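Local coordinates for protein HTH-type transcriptional regulator mcbR (Escherichia coli UMEA 3718-1, PDB 4P9F) that represses expression of McbA by binding its promoter region, which prevents colanic acid overproduction and mucoidy and is important for biofilm formation, at residues N97-D102 / Y137-M142. Sequence-based numbering, arbitrary orientation.
Sequences NLTPQD and YHRSNM
Arg139 and Asn97 trade bonds across two helix-linking turns. Asn97 ND2 donates to Arg139 O at 2.9 Å. The bond is fairly straight, 156° at the hydrogen, and the acceptor lies in the plane of the Asn97 amide. In return Arg139 NH2 reaches Asn97 O at 2.8 Å, but this bond is bent and weak. Asp102 OD2 lies over one face of the guanidinium, offset toward its rim. It stands 3.1 Å from Arg139 NE, well out of the guanidinium plane, so the salt bridge rests on charge alone. Bends at chi2 (-61°) and chi3 (-46°) turn that face to Asp102 OD2. The aliphatic part of Arg139 packs on Leu98, with Arg139 CG 3.5 Å from Leu98 CD2. With an alanine here, Asp102 would probably lose this positive partner, Asn97 O its weak bond, and Leu98 CD2 the chain packed against it.

Asp102 is itself positioned by a capping box. Thr99 N donates to Asp102 OD2 at 2.9 Å, and Asp102 N donates to Thr99 OG1. Ser140 OG accepts from Met142 N, an ST turn, and also donates to Tyr137 O. Both bonds brace the type I turn from His138 to Asn141 that holds Arg139.

This surface contact of the helical FCD domain joins the link between helices 73-95 and 100-119 to the turn between helices 122-138 and 143-156. Arg139 and Ser140 also touch Ala94 and Leu93 of helix 73-95.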
loop_
_atom_site.group_PDB
_atom_site.type_symbol
_atom_site.label_atom_id
_atom_site.label_comp_id
_atom_site.label_asym_id
_atom_site.label_seq_id
_atom_site.Cartn_x
_atom_site.Cartn_y
_atom_site.Cartn_z
ATOM N N ASN A 97 -22.284 5.215 2.509
ATOM C CA ASN A 97 -22.001 5.885 3.783
ATOM C C ASN A 97 -22.006 7.404 3.704
ATOM O O ASN A 97 -21.882 8.079 4.722
ATOM C CB ASN A 97 -20.643 5.437 4.335
ATOM C CG ASN A 97 -20.610 3.966 4.686
ATOM O OD1 ASN A 97 -21.617 3.390 5.091
ATOM N ND2 ASN A 97 -19.446 3.340 4.520
ATOM N N LEU A 98 -22.124 7.944 2.499
ATOM C CA LEU A 98 -22.110 9.390 2.306
ATOM C C LEU A 98 -23.375 10.031 2.872
ATOM O O LEU A 98 -24.480 9.607 2.548
ATOM C CB LEU A 98 -21.963 9.725 0.817
ATOM C CG LEU A 98 -20.559 9.469 0.262
ATOM C CD1 LEU A 98 -20.476 9.857 -1.189
ATOM C CD2 LEU A 98 -19.577 10.278 1.066
ATOM N N THR A 99 -23.206 11.038 3.726
ATOM C CA THR A 99 -24.332 11.771 4.317
ATOM C C THR A 99 -24.635 13.031 3.507
ATOM O O THR A 99 -23.808 13.433 2.684
ATOM C CB THR A 99 -24.033 12.166 5.781
ATOM O OG1 THR A 99 -22.983 13.142 5.807
ATOM C CG2 THR A 99 -23.597 10.951 6.581
ATOM N N PRO A 100 -25.812 13.664 3.731
ATOM C CA PRO A 100 -26.031 14.974 3.105
ATOM C C PRO A 100 -24.919 15.959 3.461
ATOM O O PRO A 100 -24.524 16.781 2.631
ATOM C CB PRO A 100 -27.378 15.427 3.695
ATOM C CG PRO A 100 -28.102 14.159 3.940
ATOM C CD PRO A 100 -27.047 13.150 4.358
ATOM N N GLN A 101 -24.412 15.863 4.687
ATOM C CA GLN A 101 -23.318 16.715 5.131
ATOM C C GLN A 101 -22.029 16.421 4.359
ATOM O O GLN A 101 -21.310 17.340 3.967
ATOM C CB GLN A 101 -23.094 16.543 6.638
ATOM C CG GLN A 101 -21.965 17.383 7.186
ATOM C CD GLN A 101 -22.101 18.846 6.818
ATOM O OE1 GLN A 101 -23.191 19.424 6.891
ATOM N NE2 GLN A 101 -20.993 19.456 6.412
ATOM N N ASP A 102 -21.748 15.141 4.133
ATOM C CA ASP A 102 -20.586 14.741 3.336
ATOM C C ASP A 102 -20.684 15.352 1.939
ATOM O O ASP A 102 -19.735 15.958 1.435
ATOM C CB ASP A 102 -20.487 13.214 3.228
ATOM C CG ASP A 102 -20.106 12.547 4.547
ATOM O OD1 ASP A 102 -19.344 13.151 5.336
ATOM O OD2 ASP A 102 -20.562 11.401 4.778
ATOM N N TYR A 137 -13.063 8.905 -0.266
ATOM C CA TYR A 137 -12.518 7.599 0.093
ATOM C C TYR A 137 -12.625 7.324 1.580
ATOM O O TYR A 137 -12.857 6.183 1.976
ATOM C CB TYR A 137 -11.059 7.474 -0.349
ATOM C CG TYR A 137 -10.843 7.632 -1.832
ATOM C CD1 TYR A 137 -11.893 7.491 -2.732
ATOM C CD2 TYR A 137 -9.583 7.928 -2.335
ATOM C CE1 TYR A 137 -11.696 7.638 -4.093
ATOM C CE2 TYR A 137 -9.373 8.073 -3.691
ATOM C CZ TYR A 137 -10.436 7.929 -4.569
ATOM O OH TYR A 137 -10.220 8.089 -5.926
ATOM N N HIS A 138 -12.473 8.368 2.396
ATOM C CA HIS A 138 -12.530 8.212 3.840
ATOM C C HIS A 138 -13.864 7.649 4.312
ATOM O O HIS A 138 -13.907 6.962 5.336
ATOM C CB HIS A 138 -12.261 9.552 4.545
ATOM C CG HIS A 138 -10.810 9.908 4.643
ATOM N ND1 HIS A 138 -10.375 11.165 5.004
ATOM C CD2 HIS A 138 -9.695 9.162 4.461
ATOM C CE1 HIS A 138 -9.051 11.183 5.023
ATOM N NE2 HIS A 138 -8.614 9.981 4.697
ATOM N N ARG A 139 -14.939 7.922 3.571
ATOM C CA ARG A 139 -16.284 7.449 3.948
ATOM C C ARG A 139 -16.484 5.968 3.627
ATOM O O ARG A 139 -17.530 5.413 3.923
ATOM C CB ARG A 139 -17.377 8.295 3.276
ATOM C CG ARG A 139 -17.362 9.771 3.689
ATOM C CD ARG A 139 -17.587 9.925 5.185
ATOM N NE ARG A 139 -18.698 9.078 5.608
ATOM C CZ ARG A 139 -19.303 9.149 6.783
ATOM N NH1 ARG A 139 -18.919 10.050 7.683
ATOM N NH2 ARG A 139 -20.305 8.324 7.053
ATOM N N SER A 140 -15.480 5.332 3.026
ATOM C CA SER A 140 -15.501 3.879 2.830
ATOM C C SER A 140 -15.311 3.155 4.161
ATOM O O SER A 140 -15.504 1.947 4.241
ATOM C CB SER A 140 -14.396 3.433 1.878
ATOM O OG SER A 140 -13.127 3.618 2.487
ATOM N N ASN A 141 -14.902 3.906 5.187
ATOM C CA ASN A 141 -14.560 3.360 6.500
ATOM C C ASN A 141 -13.518 2.238 6.403
ATOM O O ASN A 141 -13.530 1.276 7.172
ATOM C CB ASN A 141 -15.823 2.891 7.231
ATOM C CG ASN A 141 -16.755 4.045 7.559
ATOM O OD1 ASN A 141 -16.296 5.165 7.797
ATOM N ND2 ASN A 141 -18.062 3.781 7.577
HETATM N N MSE A 142 -12.604 2.395 5.454
HETATM C CA MSE A 142 -11.449 1.518 5.328
HETATM C C MSE A 142 -10.171 2.329 5.397
HETATM O O MSE A 142 -9.616 2.660 4.351
HETATM C CB MSE A 142 -11.489 0.774 3.994
HETATM C CG MSE A 142 -12.829 0.197 3.671
HETATM SE SE MSE A 142 -12.912 -1.596 4.349
HETATM C CE MSE A 142 -12.082 -2.436 2.798
#